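Local coordinates for protein interleukin 22 (Danio rerio, PDB 4O6K) that is an interleukin-22 that probably signals in immune defence by binding cell-surface receptors, as IL-10 family relatives do, at residues T22-E26 / M71-M75; A52-K56 / V86-Q91. One frame throughout, in Å; residues are numbered along the deposited sequence.

Interaction 1. Residues T22-E26 / M71-M75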
ATOM      1  N   THR A  22      -5.665  12.651  -7.598  1.00 23.84           N
ATOM      2  CA  THR A  22      -6.902  13.094  -6.977  1.00 25.88           C
ATOM      3  C   THR A  22      -6.671  13.468  -5.517  1.00 24.90           C
ATOM      4  O   THR A  22      -6.945  14.516  -5.124  1.00 27.67           O
ATOM      5  CB  THR A  22      -8.017  12.000  -7.089  1.00 21.01           C
ATOM      6  OG1 THR A  22      -8.371  11.801  -8.426  1.00 25.17           O
ATOM      7  CG2 THR A  22      -9.212  12.358  -6.356  1.00 24.81           C
ATOM      8  N   ALA A  23      -6.139  12.550  -4.737  1.00 27.48           N
ATOM      9  CA  ALA A  23      -5.834  12.758  -3.360  1.00 26.92           C
ATOM     10  C   ALA A  23      -4.984  13.985  -3.176  1.00 31.74           C
ATOM     11  O   ALA A  23      -5.183  14.689  -2.252  1.00 37.62           O
ATOM     12  CB  ALA A  23      -5.124  11.557  -2.795  1.00 25.36           C
ATOM     13  N   ARG A  24      -4.025  14.226  -4.049  1.00 30.32           N
ATOM     14  CA  ARG A  24      -3.074  15.283  -3.831  1.00 34.58           C
ATOM     15  C   ARG A  24      -3.531  16.653  -4.361  1.00 38.52           C
ATOM     16  O   ARG A  24      -2.969  17.674  -4.036  1.00 38.71           O
ATOM     17  CB  ARG A  24      -1.689  14.874  -4.308  1.00 33.38           C
ATOM     18  CG  ARG A  24      -1.320  15.412  -5.643  1.00 37.96           C
ATOM     19  CD  ARG A  24       0.115  15.136  -6.005  1.00 43.87           C
ATOM     20  NE  ARG A  24       0.400  15.787  -7.259  1.00 52.47           N
ATOM     21  CZ  ARG A  24       0.861  17.018  -7.390  1.00 60.88           C
ATOM     22  NH1 ARG A  24       1.100  17.810  -6.342  1.00 67.75           N
ATOM     23  NH2 ARG A  24       1.072  17.467  -8.588  1.00 54.40           N
ATOM     24  N   ASN A  25      -4.562  16.634  -5.175  1.00 37.88           N
ATOM     25  CA  ASN A  25      -5.277  17.834  -5.529  1.00 38.83           C
ATOM     26  C   ASN A  25      -6.285  18.231  -4.453  1.00 43.72           C
ATOM     27  O   ASN A  25      -7.314  18.746  -4.779  1.00 52.57           O
ATOM     28  CB  ASN A  25      -5.992  17.632  -6.857  1.00 36.42           C
ATOM     29  CG  ASN A  25      -6.349  18.921  -7.529  1.00 36.83           C
ATOM     30  OD1 ASN A  25      -5.508  19.755  -7.746  1.00 38.67           O
ATOM     31  ND2 ASN A  25      -7.599  19.076  -7.874  1.00 38.25           N
ATOM     32  N   GLU A  26      -6.004  17.948  -3.185  1.00 45.93           N
ATOM     33  CA  GLU A  26      -6.802  18.318  -2.024  1.00 50.72           C
ATOM     34  C   GLU A  26      -5.940  19.005  -0.972  1.00 51.39           C
ATOM     35  O   GLU A  26      -4.726  18.811  -0.928  1.00 51.05           O
ATOM     36  CB  GLU A  26      -7.476  17.084  -1.424  1.00 48.88           C
ATOM     37  CG  GLU A  26      -8.334  16.314  -2.408  1.00 45.19           C
ATOM     38  CD  GLU A  26      -9.784  16.755  -2.381  1.00 53.60           C
ATOM     39  OE1 GLU A  26     -10.293  17.199  -3.431  1.00 50.53           O
ATOM     40  OE2 GLU A  26     -10.420  16.633  -1.314  1.00 56.86           O
ATOM     41  N   MET A  71     -17.339   7.980  -4.627  1.00 37.68           N
ATOM     42  CA  MET A  71     -17.634   9.146  -5.450  1.00 38.31           C
ATOM     43  C   MET A  71     -16.346   9.858  -5.845  1.00 33.69           C
ATOM     44  O   MET A  71     -16.114  10.138  -7.020  1.00 29.64           O
ATOM     45  CB  MET A  71     -18.558  10.113  -4.702  1.00 38.94           C
ATOM     46  CG  MET A  71     -20.026   9.715  -4.691  1.00 47.43           C
ATOM     47  SD  MET A  71     -21.025  10.846  -3.701  1.00 59.02           S
ATOM     48  CE  MET A  71     -20.596  12.419  -4.442  1.00 48.32           C
ATOM     49  N   LYS A  72     -15.511  10.148  -4.851  1.00 34.73           N
ATOM     50  CA  LYS A  72     -14.240  10.827  -5.085  1.00 32.17           C
ATOM     51  C   LYS A  72     -13.223   9.969  -5.831  1.00 29.97           C
ATOM     52  O   LYS A  72     -12.431  10.477  -6.626  1.00 27.59           O
ATOM     53  CB  LYS A  72     -13.627  11.287  -3.764  1.00 31.72           C
ATOM     54  CG  LYS A  72     -12.384  12.121  -3.971  1.00 35.02           C
ATOM     55  CD  LYS A  72     -11.810  12.657  -2.684  1.00 35.37           C
ATOM     56  CE  LYS A  72     -10.708  13.636  -3.009  1.00 39.40           C
ATOM     57  NZ  LYS A  72     -11.215  14.705  -3.914  1.00 47.11           N
ATOM     58  N   TYR A  73     -13.253   8.665  -5.581  1.00 31.91           N
ATOM     59  CA  TYR A  73     -12.311   7.754  -6.212  1.00 28.25           C
ATOM     60  C   TYR A  73     -13.076   6.631  -6.893  1.00 27.30           C
ATOM     61  O   TYR A  73     -13.238   5.558  -6.320  1.00 26.61           O
ATOM     62  CB  TYR A  73     -11.339   7.165  -5.186  1.00 27.96           C
ATOM     63  CG  TYR A  73     -10.560   8.181  -4.378  1.00 30.02           C
ATOM     64  CD1 TYR A  73      -9.447   8.824  -4.906  1.00 25.28           C
ATOM     65  CD2 TYR A  73     -10.928   8.476  -3.071  1.00 27.89           C
ATOM     66  CE1 TYR A  73      -8.734   9.745  -4.158  1.00 23.86           C
ATOM     67  CE2 TYR A  73     -10.223   9.391  -2.318  1.00 25.50           C
ATOM     68  CZ  TYR A  73      -9.127  10.024  -2.864  1.00 27.48           C
ATOM     69  OH  TYR A  73      -8.424  10.936  -2.112  1.00 28.83           O
ATOM     70  N   PRO A  74     -13.559   6.878  -8.119  1.00 28.24           N
ATOM     71  CA  PRO A  74     -14.344   5.874  -8.845  1.00 28.76           C
ATOM     72  C   PRO A  74     -13.592   4.560  -9.042  1.00 24.46           C
ATOM     73  O   PRO A  74     -14.220   3.519  -9.235  1.00 26.12           O
ATOM     74  CB  PRO A  74     -14.609   6.550 -10.195  1.00 27.84           C
ATOM     75  CG  PRO A  74     -14.540   8.009  -9.901  1.00 29.11           C
ATOM     76  CD  PRO A  74     -13.459   8.144  -8.868  1.00 28.08           C
ATOM     77  N   MET A  75     -12.265   4.612  -8.992  1.00 23.70           N
ATOM     78  CA  MET A  75     -11.442   3.431  -9.218  1.00 21.85           C
ATOM     79  C   MET A  75     -11.088   2.660  -7.942  1.00 23.87           C
ATOM     80  O   MET A  75     -10.563   1.550  -8.021  1.00 22.61           O
ATOM     81  CB  MET A  75     -10.150   3.828  -9.936  1.00 24.67           C
ATOM     82  CG  MET A  75      -9.195   4.635  -9.076  1.00 23.54           C
ATOM     83  SD  MET A  75      -9.794   6.288  -8.668  1.00 24.93           S
ATOM     84  CE  MET A  75      -9.678   7.092 -10.263  1.00 26.61           C
TER
HETATM   85  O   HOH W   1     -10.554  10.196  -8.445  1.00 27.55           O
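T22 packs against the Y73 ring through its methyl group. CG2 of T22 stands 3.4 Å from CE1 of Y73, at a slant to the ring. With chi1 of T22 at -66°, OG1 sits next to the backbone N and the methyl points to the opposite side, at the ring. The two side chains pass each other head to tail, and the phenol end lies by A23. There OH of Y73 lies 3.4 Å from CB of A23, and the backbone N of A23 sits at the ring edge. The same OH is held by a hydrogen bond to N124. The contact joins the last turn of helix 10-24 to the short helix 69-72 of this all-helical IL-10-type cytokine, and Y73 is where the chain leaves that short helix. One water links the two segments. It lies 2.7 Å from OG1 of T22 and donates to O of K72 at 2.6 Å. K72 runs over one face of the Y73 ring with its CG. It stays extended until the bend at its last torsion (chi4 55°). NZ of K72 then makes a salt bridge of 2.7 Å to OE1 of E26, approaching from above the carboxylate plane (83° out of it).

Interaction 2. Residues A52-K56 / V86-Q91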
ATOM      1  N   ALA A  52       3.897  -6.235   2.269  1.00 15.40           N
ATOM      2  CA  ALA A  52       2.678  -6.999   2.038  1.00 17.14           C
ATOM      3  C   ALA A  52       1.748  -6.928   3.241  1.00 16.75           C
ATOM      4  O   ALA A  52       0.527  -6.982   3.102  1.00 16.68           O
ATOM      5  CB  ALA A  52       3.012  -8.447   1.716  1.00 17.57           C
ATOM      6  N   ARG A  53       2.336  -6.804   4.425  1.00 13.88           N
ATOM      7  CA  ARG A  53       1.557  -6.724   5.650  1.00 15.73           C
ATOM      8  C   ARG A  53       0.938  -5.334   5.753  1.00 18.53           C
ATOM      9  O   ARG A  53      -0.181  -5.170   6.244  1.00 15.47           O
ATOM     10  CB  ARG A  53       2.431  -7.020   6.869  1.00 21.29           C
ATOM     11  CG  ARG A  53       1.638  -7.490   8.069  1.00 25.57           C
ATOM     12  CD  ARG A  53       1.055  -8.853   7.722  1.00 31.73           C
ATOM     13  NE  ARG A  53      -0.034  -9.279   8.590  1.00 43.58           N
ATOM     14  CZ  ARG A  53      -0.319 -10.553   8.836  1.00 39.05           C
ATOM     15  NH1 ARG A  53       0.407 -11.512   8.274  1.00 36.25           N
ATOM     16  NH2 ARG A  53      -1.328 -10.873   9.635  1.00 44.32           N
ATOM     17  N   ILE A  54       1.689  -4.336   5.296  1.00 14.48           N
ATOM     18  CA  ILE A  54       1.196  -2.966   5.209  1.00 15.98           C
ATOM     19  C   ILE A  54       0.077  -2.874   4.172  1.00 15.18           C
ATOM     20  O   ILE A  54      -0.906  -2.153   4.361  1.00 14.24           O
ATOM     21  CB  ILE A  54       2.333  -1.985   4.845  1.00 16.87           C
ATOM     22  CG1 ILE A  54       3.373  -1.936   5.966  1.00 13.95           C
ATOM     23  CG2 ILE A  54       1.785  -0.592   4.573  1.00 17.14           C
ATOM     24  CD1 ILE A  54       4.579  -1.072   5.647  1.00 18.35           C
ATOM     25  N   LEU A  55       0.227  -3.627   3.086  1.00 14.87           N
ATOM     26  CA  LEU A  55      -0.786  -3.692   2.037  1.00 14.99           C
ATOM     27  C   LEU A  55      -2.091  -4.231   2.611  1.00 14.34           C
ATOM     28  O   LEU A  55      -3.176  -3.754   2.274  1.00 12.89           O
ATOM     29  CB  LEU A  55      -0.313  -4.565   0.874  1.00 10.15           C
ATOM     30  CG  LEU A  55      -1.305  -4.702  -0.281  1.00 16.19           C
ATOM     31  CD1 LEU A  55      -1.642  -3.336  -0.860  1.00 15.67           C
ATOM     32  CD2 LEU A  55      -0.758  -5.626  -1.358  1.00 14.43           C
ATOM     33  N   LYS A  56      -1.966  -5.236   3.475  1.00 16.96           N
ATOM     34  CA  LYS A  56      -3.107  -5.824   4.171  1.00 16.25           C
ATOM     35  C   LYS A  56      -3.882  -4.773   4.946  1.00 18.08           C
ATOM     36  O   LYS A  56      -5.111  -4.708   4.880  1.00 14.39           O
ATOM     37  CB  LYS A  56      -2.634  -6.906   5.144  1.00 18.52           C
ATOM     38  CG  LYS A  56      -3.742  -7.571   5.944  1.00 25.68           C
ATOM     39  CD  LYS A  56      -3.199  -8.793   6.669  1.00 26.29           C
ATOM     40  CE  LYS A  56      -4.281  -9.484   7.480  1.00 37.47           C
ATOM     41  NZ  LYS A  56      -5.430  -9.854   6.606  1.00 41.28           N
ATOM     42  N   VAL A  86      -3.413  -9.410  -4.705  1.00 20.08           N
ATOM     43  CA  VAL A  86      -1.966  -9.354  -4.530  1.00 18.65           C
ATOM     44  C   VAL A  86      -1.567  -9.754  -3.111  1.00 17.57           C
ATOM     45  O   VAL A  86      -0.696 -10.604  -2.917  1.00 21.81           O
ATOM     46  CB  VAL A  86      -1.417  -7.946  -4.831  1.00 17.13           C
ATOM     47  CG1 VAL A  86       0.062  -7.859  -4.478  1.00 15.91           C
ATOM     48  CG2 VAL A  86      -1.648  -7.586  -6.293  1.00 17.96           C
ATOM     49  N   GLU A  87      -2.209  -9.130  -2.129  1.00 15.41           N
ATOM     50  CA  GLU A  87      -1.945  -9.399  -0.719  1.00 19.99           C
ATOM     51  C   GLU A  87      -2.146 -10.873  -0.370  1.00 20.13           C
ATOM     52  O   GLU A  87      -1.336 -11.463   0.345  1.00 23.74           O
ATOM     53  CB  GLU A  87      -2.837  -8.517   0.160  1.00 17.50           C
ATOM     54  CG  GLU A  87      -2.453  -8.482   1.635  1.00 17.06           C
ATOM     55  CD  GLU A  87      -2.979  -9.676   2.409  1.00 24.52           C
ATOM     56  OE1 GLU A  87      -4.124 -10.096   2.139  1.00 23.36           O
ATOM     57  OE2 GLU A  87      -2.251 -10.194   3.282  1.00 29.41           O
ATOM     58  N   GLN A  88      -3.228 -11.459  -0.872  1.00 19.18           N
ATOM     59  CA  GLN A  88      -3.536 -12.858  -0.594  1.00 25.08           C
ATOM     60  C   GLN A  88      -2.461 -13.802  -1.129  1.00 25.50           C
ATOM     61  O   GLN A  88      -2.067 -14.748  -0.446  1.00 23.94           O
ATOM     62  CB  GLN A  88      -4.901 -13.229  -1.177  1.00 22.70           C
ATOM     63  CG  GLN A  88      -6.069 -12.717  -0.348  1.00 23.73           C
ATOM     64  CD  GLN A  88      -6.038 -13.242   1.078  1.00 31.99           C
ATOM     65  OE1 GLN A  88      -5.838 -12.485   2.028  1.00 32.90           O
ATOM     66  NE2 GLN A  88      -6.234 -14.546   1.230  1.00 31.52           N
ATOM     67  N   GLU A  89      -1.993 -13.549  -2.347  1.00 18.35           N
ATOM     68  CA  GLU A  89      -0.941 -14.375  -2.932  1.00 23.70           C
ATOM     69  C   GLU A  89       0.375 -14.220  -2.178  1.00 24.65           C
ATOM     70  O   GLU A  89       1.072 -15.205  -1.924  1.00 21.18           O
ATOM     71  CB  GLU A  89      -0.722 -14.029  -4.403  1.00 24.08           C
ATOM     72  CG  GLU A  89       0.337 -14.899  -5.070  1.00 26.54           C
ATOM     73  CD  GLU A  89       0.391 -14.722  -6.573  1.00 29.77           C
ATOM     74  OE1 GLU A  89      -0.431 -13.955  -7.115  1.00 26.43           O
ATOM     75  OE2 GLU A  89       1.257 -15.357  -7.214  1.00 35.07           O
ATOM     76  N   LEU A  90       0.714 -12.985  -1.822  1.00 17.35           N
ATOM     77  CA  LEU A  90       1.939 -12.726  -1.075  1.00 22.66           C
ATOM     78  C   LEU A  90       1.894 -13.373   0.304  1.00 24.51           C
ATOM     79  O   LEU A  90       2.871 -13.973   0.744  1.00 23.44           O
ATOM     80  CB  LEU A  90       2.185 -11.221  -0.944  1.00 17.58           C
ATOM     81  CG  LEU A  90       2.615 -10.513  -2.227  1.00 20.99           C
ATOM     82  CD1 LEU A  90       2.852  -9.038  -1.969  1.00 18.12           C
ATOM     83  CD2 LEU A  90       3.868 -11.171  -2.778  1.00 20.76           C
ATOM     84  N   GLN A  91       0.751 -13.267   0.970  1.00 24.29           N
ATOM     85  CA  GLN A  91       0.588 -13.839   2.300  1.00 31.83           C
ATOM     86  C   GLN A  91       0.702 -15.364   2.303  1.00 33.20           C
ATOM     87  O   GLN A  91       1.113 -15.957   3.301  1.00 33.30           O
ATOM     88  CB  GLN A  91      -0.745 -13.370   2.898  1.00 26.71           C
ATOM     89  CG  GLN A  91      -1.232 -14.122   4.125  1.00 37.85           C
ATOM     90  CD  GLN A  91      -1.849 -13.207   5.160  1.00 41.65           C
ATOM     91  OE1 GLN A  91      -1.402 -12.072   5.354  1.00 47.35           O
ATOM     92  NE2 GLN A  91      -2.952 -13.650   5.750  1.00 47.65           N
TER
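N of Q91 gives O of E87 a helical hydrogen bond of 2.8 Å, and the side chains of both residues meet helix 47-62. E87 fills the middle of the contact. Its CG is anti to the backbone N (chi1 -167°), which sends the chain between A52 and K56. CG of E87 packs there against the carbonyl O of A52 at 3.6 Å. The chain then bends at chi2, and the carboxylate crosses the aliphatic part of K56 at a slant. OE2 of E87 is 3.8 Å from CD of K56. The charged ends do not meet, since NZ of K56 stays 4.6 Å from OE2 of E87. The opposite charges probably still favour each other at this range. The end of Q91 lies over one face of the R53 guanidinium, and the two planes are 23° apart. R53 also has a long, weak ion pair with D97. Next to these polar groups the contact is apolar. CB of A52 touches CD1 of L90 at 3.7 Å. CD2 of L55 reaches CG1 of V86 at 3.9 Å and also packs on CB of E87. The helices are nearest at A52 and E87, with CA atoms 5.9 Å apart. The segment axes approach to 9.4 Å and run roughly antiparallel, with a crossing angle of -139°. This is a helix pair in the bundle of an IL-10-type cytokine. The C49-C94 disulfide known for this protein ties helix 47-62 to the residue just after helix 76-93. Helix 130-140 covers the apolar side, where L137 touches both L55 and L90 and L133 touches L55. On the far side of helix 47-62, V104 and F107 of helix 102-117 pack on I54.

The two interactions do not touch. Their centres are 23 Å apart and their nearest atoms about 12 Å apart, on opposite sides of the centre of the chain. Interaction 2 is the deeper one, 9 Å from that centre against 16 Å for interaction 1. Their segments alternate along the sequence, in the order 22-26, 52-56, 71-75, 86-91. Helix 69-72 lies on the connection between helix 47-62 and helix 76-93. Interaction 1 therefore attaches this connection to helix 10-24, while interaction 2 pairs the two helices that it joins. M75 comes just before helix 76-93, which carries 86-91 further along.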